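Local coordinates for cytochrome P450 113A1 (Saccharopolyspora erythraea, PDB 2JJN), which hydroxylates the macrolactone ring of erythromycin D at C-12 to give erythromycin C, as a heme-dependent cytochrome P450 monooxygenase of erythromycin biosynthesis, at residues G49-L63 / P305-A319. The protein carries 2 engineered substitutions. Residues are numbered along the deposited sequence; the frame is centred on the assembly and turned at random. Where two conformers were deposited one is given.
With SO4 (sulfate ion), chain E; SO4 (sulfate ion), chain G.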
ATOM      1  N   GLY A  49      15.395 -17.737   9.295  1.00 12.72           N
ATOM      2  CA  GLY A  49      14.328 -18.754   9.476  1.00 12.65           C
ATOM      3  C   GLY A  49      12.966 -18.261   9.024  1.00 11.72           C
ATOM      4  O   GLY A  49      11.935 -18.826   9.411  1.00 13.17           O
ATOM      5  N   VAL A  50      12.977 -17.234   8.171  1.00 12.73           N
ATOM      6  CA  VAL A  50      11.750 -16.697   7.562  1.00 12.00           C
ATOM      7  C   VAL A  50      11.616 -17.320   6.184  1.00 12.84           C
ATOM      8  O   VAL A  50      12.587 -17.432   5.452  1.00 11.97           O
ATOM      9  CB  VAL A  50      11.829 -15.155   7.434  1.00 14.34           C
ATOM     10  CG1 VAL A  50      10.600 -14.651   6.714  1.00 13.96           C
ATOM     11  CG2 VAL A  50      11.904 -14.536   8.810  1.00 14.14           C
ATOM     12  N   TRP A  51      10.400 -17.731   5.839  1.00 11.12           N
ATOM     13  CA  TRP A  51      10.177 -18.444   4.592  1.00 11.17           C
ATOM     14  C   TRP A  51       9.586 -17.492   3.590  1.00 12.63           C
ATOM     15  O   TRP A  51       9.040 -16.394   3.955  1.00 15.10           O
ATOM     16  CB  TRP A  51       9.192 -19.592   4.850  1.00 11.21           C
ATOM     17  CG  TRP A  51       9.847 -20.678   5.677  1.00 10.67           C
ATOM     18  CD1 TRP A  51      10.112 -20.656   7.028  1.00 11.06           C
ATOM     19  CD2 TRP A  51      10.374 -21.913   5.191  1.00 10.22           C
ATOM     20  NE1 TRP A  51      10.748 -21.820   7.415  1.00 11.62           N
ATOM     21  CE2 TRP A  51      10.916 -22.611   6.308  1.00 11.70           C
ATOM     22  CE3 TRP A  51      10.438 -22.509   3.907  1.00 12.17           C
ATOM     23  CZ2 TRP A  51      11.498 -23.880   6.196  1.00 10.85           C
ATOM     24  CZ3 TRP A  51      11.000 -23.783   3.799  1.00 10.86           C
ATOM     25  CH2 TRP A  51      11.508 -24.461   4.942  1.00 12.06           C
ATOM     26  N   HIS A  52       9.826 -17.792   2.330  1.00  9.93           N
ATOM     27  CA  HIS A  52       9.413 -16.899   1.268  1.00  9.85           C
ATOM     28  C   HIS A  52       8.758 -17.744   0.175  1.00 10.84           C
ATOM     29  O   HIS A  52       9.309 -18.793  -0.224  1.00 11.29           O
ATOM     30  CB  HIS A  52      10.663 -16.255   0.661  1.00 10.99           C
ATOM     31  CG  HIS A  52      11.360 -15.360   1.623  1.00 10.71           C
ATOM     32  ND1 HIS A  52      11.165 -13.991   1.643  1.00 12.90           N
ATOM     33  CD2 HIS A  52      12.235 -15.647   2.617  1.00 11.27           C
ATOM     34  CE1 HIS A  52      11.899 -13.471   2.626  1.00 14.41           C
ATOM     35  NE2 HIS A  52      12.568 -14.449   3.215  1.00 10.82           N
ATOM     36  N   VAL A  53       7.646 -17.229  -0.355  1.00  9.80           N
ATOM     37  CA  VAL A  53       6.852 -17.980  -1.326  1.00 10.22           C
ATOM     38  C   VAL A  53       6.770 -17.128  -2.597  1.00  9.75           C
ATOM     39  O   VAL A  53       6.360 -15.961  -2.543  1.00 10.60           O
ATOM     40  CB  VAL A  53       5.470 -18.265  -0.744  1.00 10.11           C
ATOM     41  CG1 VAL A  53       4.581 -18.892  -1.807  1.00 11.01           C
ATOM     42  CG2 VAL A  53       5.667 -19.244   0.437  1.00 12.22           C
ATOM     43  N   PHE A  54       7.186 -17.712  -3.733  1.00  9.46           N
ATOM     44  CA  PHE A  54       7.396 -16.928  -4.962  1.00 10.44           C
ATOM     45  C   PHE A  54       6.408 -17.126  -6.114  1.00 11.21           C
ATOM     46  O   PHE A  54       6.240 -16.237  -6.945  1.00 11.66           O
ATOM     47  CB  PHE A  54       8.818 -17.164  -5.513  1.00 10.12           C
ATOM     48  CG  PHE A  54       9.896 -16.775  -4.524  1.00 10.55           C
ATOM     49  CD1 PHE A  54      10.685 -17.746  -3.918  1.00 12.71           C
ATOM     50  CD2 PHE A  54      10.019 -15.467  -4.128  1.00 13.56           C
ATOM     51  CE1 PHE A  54      11.680 -17.385  -3.008  1.00 11.61           C
ATOM     52  CE2 PHE A  54      11.017 -15.074  -3.195  1.00 15.24           C
ATOM     53  CZ  PHE A  54      11.852 -16.060  -2.627  1.00 13.99           C
ATOM     54  N   ARG A  55       5.782 -18.283  -6.194  1.00 10.54           N
ATOM     55  CA  ARG A  55       4.911 -18.537  -7.353  1.00 11.94           C
ATOM     56  C   ARG A  55       3.487 -18.067  -7.113  1.00 13.30           C
ATOM     57  O   ARG A  55       2.986 -18.153  -5.989  1.00 12.22           O
ATOM     58  CB  ARG A  55       4.883 -20.041  -7.650  1.00 12.72           C
ATOM     59  CG  ARG A  55       6.186 -20.535  -8.250  1.00 12.56           C
ATOM     60  CD  ARG A  55       6.092 -22.019  -8.561  1.00 15.10           C
ATOM     61  NE  ARG A  55       7.364 -22.517  -9.054  1.00 17.28           N
ATOM     62  CZ  ARG A  55       7.683 -23.805  -9.010  1.00 21.08           C
ATOM     63  NH1 ARG A  55       6.807 -24.685  -8.477  1.00 17.35           N
ATOM     64  NH2 ARG A  55       8.866 -24.215  -9.497  1.00 22.45           N
ATOM     65  N   HIS A  56       2.818 -17.626  -8.183  1.00 17.07           N
ATOM     66  CA  HIS A  56       1.503 -17.041  -8.038  1.00 18.50           C
ATOM     67  C   HIS A  56       0.515 -17.982  -7.330  1.00 18.67           C
ATOM     68  O   HIS A  56      -0.181 -17.600  -6.383  1.00 16.69           O
ATOM     69  CB  HIS A  56       0.973 -16.708  -9.438  1.00 19.24           C
ATOM     70  CG  HIS A  56      -0.364 -16.047  -9.435  1.00 22.10           C
ATOM     71  ND1 HIS A  56      -1.541 -16.772  -9.524  1.00 24.89           N
ATOM     72  CD2 HIS A  56      -0.719 -14.737  -9.434  1.00 20.28           C
ATOM     73  CE1 HIS A  56      -2.565 -15.933  -9.537  1.00 23.16           C
ATOM     74  NE2 HIS A  56      -2.104 -14.701  -9.479  1.00 22.36           N
ATOM     75  N   ALA A  57       0.431 -19.242  -7.780  1.00 19.22           N
ATOM     76  CA  ALA A  57      -0.541 -20.117  -7.169  1.00 18.50           C
ATOM     77  C   ALA A  57      -0.263 -20.329  -5.684  1.00 18.01           C
ATOM     78  O   ALA A  57      -1.185 -20.503  -4.901  1.00 18.72           O
ATOM     79  CB  ALA A  57      -0.544 -21.471  -7.885  1.00 20.32           C
ATOM     80  N   ASP A  58       1.016 -20.402  -5.326  1.00 17.38           N
ATOM     81  CA  ASP A  58       1.395 -20.663  -3.922  1.00 17.48           C
ATOM     82  C   ASP A  58       1.158 -19.429  -3.048  1.00 17.88           C
ATOM     83  O   ASP A  58       0.746 -19.571  -1.883  1.00 19.04           O
ATOM     84  CB  ASP A  58       2.864 -21.077  -3.858  1.00 17.76           C
ATOM     85  CG  ASP A  58       3.125 -22.431  -4.580  1.00 18.07           C
ATOM     86  OD1 ASP A  58       2.140 -23.234  -4.645  1.00 20.90           O
ATOM     87  OD2 ASP A  58       4.246 -22.595  -5.119  1.00 18.24           O
ATOM     88  N   VAL A  59       1.407 -18.241  -3.603  1.00 18.21           N
ATOM     89  CA  VAL A  59       1.058 -17.000  -2.866  1.00 18.65           C
ATOM     90  C   VAL A  59      -0.444 -16.978  -2.590  1.00 18.69           C
ATOM     91  O   VAL A  59      -0.885 -16.689  -1.467  1.00 20.75           O
ATOM     92  CB  VAL A  59       1.480 -15.788  -3.682  1.00 18.04           C
ATOM     93  CG1 VAL A  59       0.767 -14.487  -3.169  1.00 19.65           C
ATOM     94  CG2 VAL A  59       3.025 -15.650  -3.686  1.00 18.88           C
ATOM     95  N   GLN A  60      -1.267 -17.355  -3.576  1.00 18.60           N
ATOM     96  CA  GLN A  60      -2.716 -17.405  -3.317  1.00 19.70           C
ATOM     97  C   GLN A  60      -3.092 -18.453  -2.263  1.00 20.40           C
ATOM     98  O   GLN A  60      -3.960 -18.217  -1.426  1.00 21.34           O
ATOM     99  CB  GLN A  60      -3.440 -17.690  -4.627  1.00 21.02           C
ATOM    100  CG  GLN A  60      -3.412 -16.520  -5.577  1.00 23.60           C
ATOM    101  CD  GLN A  60      -4.311 -16.773  -6.797  1.00 28.12           C
ATOM    102  OE1 GLN A  60      -5.060 -15.896  -7.204  1.00 34.68           O
ATOM    103  NE2 GLN A  60      -4.184 -17.936  -7.405  1.00 30.14           N
ATOM    104  N   THR A  61      -2.435 -19.600  -2.288  1.00 20.37           N
ATOM    105  CA  THR A  61      -2.692 -20.654  -1.278  1.00 20.47           C
ATOM    106  C   THR A  61      -2.471 -20.137   0.121  1.00 20.02           C
ATOM    107  O   THR A  61      -3.306 -20.365   1.001  1.00 21.99           O
ATOM    108  CB  THR A  61      -1.821 -21.864  -1.570  1.00 20.38           C
ATOM    109  OG1 THR A  61      -2.315 -22.449  -2.792  1.00 22.86           O
ATOM    110  CG2 THR A  61      -1.826 -22.884  -0.445  1.00 23.44           C
ATOM    111  N   VAL A  62      -1.339 -19.452   0.306  1.00 20.08           N
ATOM    112  CA  VAL A  62      -0.933 -18.977   1.619  1.00 19.30           C
ATOM    113  C   VAL A  62      -1.924 -17.924   2.095  1.00 19.66           C
ATOM    114  O   VAL A  62      -2.381 -18.005   3.231  1.00 20.68           O
ATOM    115  CB  VAL A  62       0.485 -18.407   1.595  1.00 19.91           C
ATOM    116  CG1 VAL A  62       0.808 -17.633   2.906  1.00 19.45           C
ATOM    117  CG2 VAL A  62       1.474 -19.565   1.381  1.00 19.10           C
ATOM    118  N   LEU A  63      -2.207 -16.950   1.239  1.00 20.53           N
ATOM    119  CA  LEU A  63      -3.139 -15.884   1.642  1.00 20.52           C
ATOM    120  C   LEU A  63      -4.542 -16.366   1.888  1.00 21.59           C
ATOM    121  O   LEU A  63      -5.258 -15.813   2.766  1.00 22.52           O
ATOM    122  CB  LEU A  63      -3.139 -14.724   0.631  1.00 19.43           C
ATOM    123  CG  LEU A  63      -1.783 -14.043   0.442  1.00 19.88           C
ATOM    124  CD1 LEU A  63      -1.753 -12.988  -0.695  1.00 19.32           C
ATOM    125  CD2 LEU A  63      -1.304 -13.448   1.785  1.00 21.11           C
ATOM    126  N   PRO A 305       8.267 -28.585   3.072  1.00 10.54           N
ATOM    127  CA  PRO A 305       7.755 -28.628   4.442  1.00 10.36           C
ATOM    128  C   PRO A 305       8.150 -27.372   5.204  1.00 10.66           C
ATOM    129  O   PRO A 305       9.328 -26.978   5.235  1.00 12.56           O
ATOM    130  CB  PRO A 305       8.448 -29.871   5.038  1.00 11.09           C
ATOM    131  CG  PRO A 305       9.752 -29.944   4.317  1.00 11.26           C
ATOM    132  CD  PRO A 305       9.396 -29.533   2.896  1.00 11.54           C
ATOM    133  N   ILE A 306       7.132 -26.715   5.763  1.00  9.66           N
ATOM    134  CA  ILE A 306       7.323 -25.523   6.583  1.00  9.99           C
ATOM    135  C   ILE A 306       6.889 -25.812   8.042  1.00 10.46           C
ATOM    136  O   ILE A 306       5.842 -26.342   8.264  1.00 11.39           O
ATOM    137  CB  ILE A 306       6.528 -24.334   6.020  1.00  8.34           C
ATOM    138  CG1 ILE A 306       6.929 -24.027   4.578  1.00 10.29           C
ATOM    139  CG2 ILE A 306       6.805 -23.107   6.892  1.00 10.41           C
ATOM    140  CD1 ILE A 306       6.099 -22.861   3.923  1.00 12.56           C
ATOM    141  N   PRO A 307       7.763 -25.544   9.012  1.00 10.39           N
ATOM    142  CA  PRO A 307       7.386 -25.876  10.392  1.00 10.60           C
ATOM    143  C   PRO A 307       6.357 -24.905  10.961  1.00 10.45           C
ATOM    144  O   PRO A 307       6.087 -23.849  10.376  1.00 10.76           O
ATOM    145  CB  PRO A 307       8.681 -25.717  11.176  1.00 11.70           C
ATOM    146  CG  PRO A 307       9.494 -24.828  10.335  1.00 13.09           C
ATOM    147  CD  PRO A 307       9.115 -24.955   8.918  1.00 10.83           C
ATOM    148  N   ALA A 308       5.823 -25.277  12.124  1.00 11.01           N
ATOM    149  CA  ALA A 308       4.938 -24.366  12.881  1.00 11.93           C
ATOM    150  C   ALA A 308       5.684 -23.171  13.415  1.00 11.34           C
ATOM    151  O   ALA A 308       6.899 -23.216  13.694  1.00 11.95           O
ATOM    152  CB  ALA A 308       4.322 -25.145  14.056  1.00 12.96           C
ATOM    153  N   ASP A 309       4.924 -22.089  13.649  1.00 10.49           N
ATOM    154  CA  ASP A 309       5.467 -20.940  14.370  1.00 12.37           C
ATOM    155  C   ASP A 309       6.646 -20.264  13.688  1.00 11.99           C
ATOM    156  O   ASP A 309       7.578 -19.804  14.362  1.00 13.52           O
ATOM    157  CB  ASP A 309       5.835 -21.346  15.828  1.00 12.45           C
ATOM    158  CG  ASP A 309       4.636 -21.909  16.584  1.00 18.58           C
ATOM    159  OD1 ASP A 309       3.533 -21.340  16.471  1.00 17.77           O
ATOM    160  OD2 ASP A 309       4.798 -22.963  17.234  1.00 21.10           O
ATOM    161  N   VAL A 310       6.571 -20.145  12.359  1.00 10.69           N
ATOM    162  CA  VAL A 310       7.561 -19.373  11.633  1.00 11.55           C
ATOM    163  C   VAL A 310       6.860 -18.369  10.710  1.00 11.28           C
ATOM    164  O   VAL A 310       5.676 -18.530  10.383  1.00 12.49           O
ATOM    165  CB  VAL A 310       8.541 -20.274  10.819  1.00 11.16           C
ATOM    166  CG1 VAL A 310       9.299 -21.259  11.725  1.00 12.59           C
ATOM    167  CG2 VAL A 310       7.776 -21.034   9.730  1.00 13.16           C
ATOM    168  N   MET A 311       7.600 -17.312  10.361  1.00 10.90           N
ATOM    169  CA  MET A 311       7.058 -16.274   9.487  1.00 11.93           C
ATOM    170  C   MET A 311       7.223 -16.701   8.020  1.00 11.25           C
ATOM    171  O   MET A 311       8.225 -17.311   7.667  1.00 11.14           O
ATOM    172  CB  MET A 311       7.761 -14.966   9.755  1.00 12.92           C
ATOM    173  CG  MET A 311       7.392 -13.885   8.773  0.50 12.44           C
ATOM    174  SD  MET A 311       7.432 -12.245   9.551  0.50 16.13           S
ATOM    175  CE  MET A 311       6.036 -12.412  10.652  0.50 14.97           C
ATOM    176  N   VAL A 312       6.218 -16.382   7.213  1.00 10.09           N
ATOM    177  CA  VAL A 312       6.192 -16.693   5.772  1.00 11.52           C
ATOM    178  C   VAL A 312       5.909 -15.388   5.055  1.00 11.96           C
ATOM    179  O   VAL A 312       4.942 -14.693   5.405  1.00 14.18           O
ATOM    180  CB  VAL A 312       5.048 -17.686   5.467  1.00 11.81           C
ATOM    181  CG1 VAL A 312       5.025 -17.983   3.964  1.00 12.01           C
ATOM    182  CG2 VAL A 312       5.240 -18.988   6.301  1.00 11.36           C
ATOM    183  N   ASN A 313       6.733 -15.055   4.062  1.00 11.88           N
ATOM    184  CA  ASN A 313       6.616 -13.803   3.265  1.00 12.16           C
ATOM    185  C   ASN A 313       6.049 -14.240   1.919  1.00 13.26           C
ATOM    186  O   ASN A 313       6.665 -15.074   1.240  1.00 14.97           O
ATOM    187  CB  ASN A 313       8.078 -13.305   3.069  1.00 15.17           C
ATOM    188  CG  ASN A 313       8.543 -12.383   4.145  0.50 16.99           C
ATOM    189  OD1 ASN A 313       9.566 -12.634   4.765  0.50 20.49           O
ATOM    190  ND2 ASN A 313       7.824 -11.291   4.361  0.50 17.68           N
ATOM    191  N   THR A 314       4.899 -13.708   1.539  1.00 11.33           N
ATOM    192  CA  THR A 314       4.318 -14.008   0.209  1.00 11.92           C
ATOM    193  C   THR A 314       4.659 -12.891  -0.749  1.00 12.29           C
ATOM    194  O   THR A 314       4.266 -11.761  -0.503  1.00 12.76           O
ATOM    195  CB  THR A 314       2.787 -14.121   0.222  1.00 13.20           C
ATOM    196  OG1 THR A 314       2.185 -12.948   0.774  1.00 15.43           O
ATOM    197  CG2 THR A 314       2.293 -15.345   1.030  1.00 14.01           C
ATOM    198  N   TRP A 315       5.394 -13.206  -1.804  1.00 10.66           N
ATOM    199  CA  TRP A 315       5.928 -12.198  -2.722  1.00 12.43           C
ATOM    200  C   TRP A 315       4.928 -11.912  -3.833  1.00 12.37           C
ATOM    201  O   TRP A 315       4.928 -12.521  -4.917  1.00 11.51           O
ATOM    202  CB  TRP A 315       7.269 -12.660  -3.272  1.00 11.95           C
ATOM    203  CG  TRP A 315       8.408 -12.430  -2.332  1.00 13.40           C
ATOM    204  CD1 TRP A 315       8.822 -13.265  -1.369  1.00 16.20           C
ATOM    205  CD2 TRP A 315       9.257 -11.278  -2.299  1.00 14.77           C
ATOM    206  NE1 TRP A 315       9.942 -12.707  -0.700  1.00 19.49           N
ATOM    207  CE2 TRP A 315      10.210 -11.483  -1.262  1.00 18.74           C
ATOM    208  CE3 TRP A 315       9.271 -10.066  -3.018  1.00 14.13           C
ATOM    209  CZ2 TRP A 315      11.193 -10.531  -0.942  1.00 19.19           C
ATOM    210  CZ3 TRP A 315      10.258  -9.131  -2.720  1.00 17.26           C
ATOM    211  CH2 TRP A 315      11.203  -9.365  -1.691  1.00 17.31           C
ATOM    212  N   VAL A 316       4.035 -10.959  -3.544  1.00 16.70           N
ATOM    213  CA  VAL A 316       3.071 -10.523  -4.567  1.00 17.90           C
ATOM    214  C   VAL A 316       3.802 -10.022  -5.839  1.00 17.25           C
ATOM    215  O   VAL A 316       3.348 -10.233  -6.958  1.00 19.01           O
ATOM    216  CB  VAL A 316       2.092  -9.497  -3.976  1.00 20.22           C
ATOM    217  CG1 VAL A 316       1.440  -8.647  -5.061  0.70 19.61           C
ATOM    218  CG2 VAL A 316       1.011 -10.288  -3.183  0.70 18.64           C
ATOM    219  N   LEU A 317       4.938  -9.351  -5.669  1.00 18.08           N
ATOM    220  CA  LEU A 317       5.699  -8.877  -6.832  1.00 17.51           C
ATOM    221  C   LEU A 317       6.091 -10.041  -7.711  1.00 19.13           C
ATOM    222  O   LEU A 317       5.980  -9.936  -8.943  1.00 18.95           O
ATOM    223  CB  LEU A 317       6.941  -8.142  -6.360  1.00 18.42           C
ATOM    224  CG  LEU A 317       7.898  -7.737  -7.487  1.00 19.08           C
ATOM    225  CD1 LEU A 317       7.185  -6.761  -8.489  1.00 22.66           C
ATOM    226  CD2 LEU A 317       9.130  -7.077  -6.882  1.00 23.41           C
ATOM    227  N   SER A 318       6.559 -11.139  -7.108  1.00 18.34           N
ATOM    228  CA  SER A 318       6.938 -12.297  -7.925  1.00 18.72           C
ATOM    229  C   SER A 318       5.706 -12.943  -8.568  1.00 18.74           C
ATOM    230  O   SER A 318       5.720 -13.302  -9.759  1.00 18.40           O
ATOM    231  CB  SER A 318       7.635 -13.275  -6.997  1.00 18.61           C
ATOM    232  OG  SER A 318       8.071 -14.450  -7.710  1.00 18.18           O
ATOM    233  N   ALA A 319       4.639 -13.110  -7.789  1.00 17.39           N
ATOM    234  CA  ALA A 319       3.369 -13.658  -8.333  1.00 17.53           C
ATOM    235  C   ALA A 319       2.908 -12.862  -9.510  1.00 18.48           C
ATOM    236  O   ALA A 319       2.425 -13.430 -10.505  1.00 18.84           O
ATOM    237  CB  ALA A 319       2.280 -13.653  -7.235  1.00 18.82           C
TER
HETATM  238  S   SO4 E 415       8.725 -28.043  -8.732  0.60 30.59           S
HETATM  239  O1  SO4 E 415       9.388 -26.968  -9.475  0.60 29.19           O
HETATM  240  O2  SO4 E 415       9.687 -28.652  -7.817  0.60 30.64           O
HETATM  241  O3  SO4 E 415       8.208 -29.044  -9.663  0.60 30.71           O
HETATM  242  O4  SO4 E 415       7.641 -27.522  -7.894  0.60 28.92           O
HETATM  243  S   SO4 G 417      -4.239 -11.602 -10.330  0.50 27.83           S
HETATM  244  O1  SO4 G 417      -3.644 -10.285  -9.957  0.50 20.34           O
HETATM  245  O2  SO4 G 417      -3.799 -12.665  -9.428  0.50 22.72           O
HETATM  246  O3  SO4 G 417      -3.944 -12.049 -11.694  0.50 29.79           O
HETATM  247  O4  SO4 G 417      -5.684 -11.610 -10.156  0.50 28.49           O
HETATM  248  O   HOH W   1      10.395 -17.280  11.214  1.00 15.23           O
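Ile-306 lies over one face of the Trp-51 indole. Its CG2 stands 4.0 Å from the centroid of the five-membered ring, almost on the ring normal, a CH-pi contact. Met-311 O sits at the edge of this indole, and Val-310 CG2 and Pro-307 CD approach obliquely. Trp-51 belongs to the mixed beta-sheet of the cytochrome P450 fold, where strands 51-53 and 311-315 pair in parallel. His-52 is on the opposite face of the sheet from Trp-51, and its ring forms an aromatic cluster with Phe-54 and Trp-315. Phe-54 CE2 lies over a face of Trp-315, 3.4 Å from Trp-315 CD1, with the two ring planes tilted by 33°. At its edge, Trp-315 NE1 donates a nearly straight 2.9 Å bond to His-52 ND1, close to both ring planes. Asp-46 takes the NE2 of His-52, so both ring nitrogens are held and the rotation of the imidazole is fixed.

Four backbone hydrogen bonds join the strands, from Trp-51 N to Met-311 O through to Trp-315 N to Val-53 O. Helix 56-63 then packs back across strand 311-315. Val-59, Val-62 and Leu-63 meet Thr-314, whose OG1 makes a weak bond to Met-291 O. Both elements lie near the active site: Asn-313 on the strand is beside the substrate-binding Gln-292, and Leu-63 on the helix is beside the heme-binding Arg-293.

At the helix starts, Ser-318 OG donates a 2.7 Å hydrogen bond to Phe-54 O; its chi1 of -179° turns the hydroxyl away from its own N and toward that carbonyl. Packing is tight under the helix, where Val-62 CG1 comes within 3.3 Å of Thr-314 CG2.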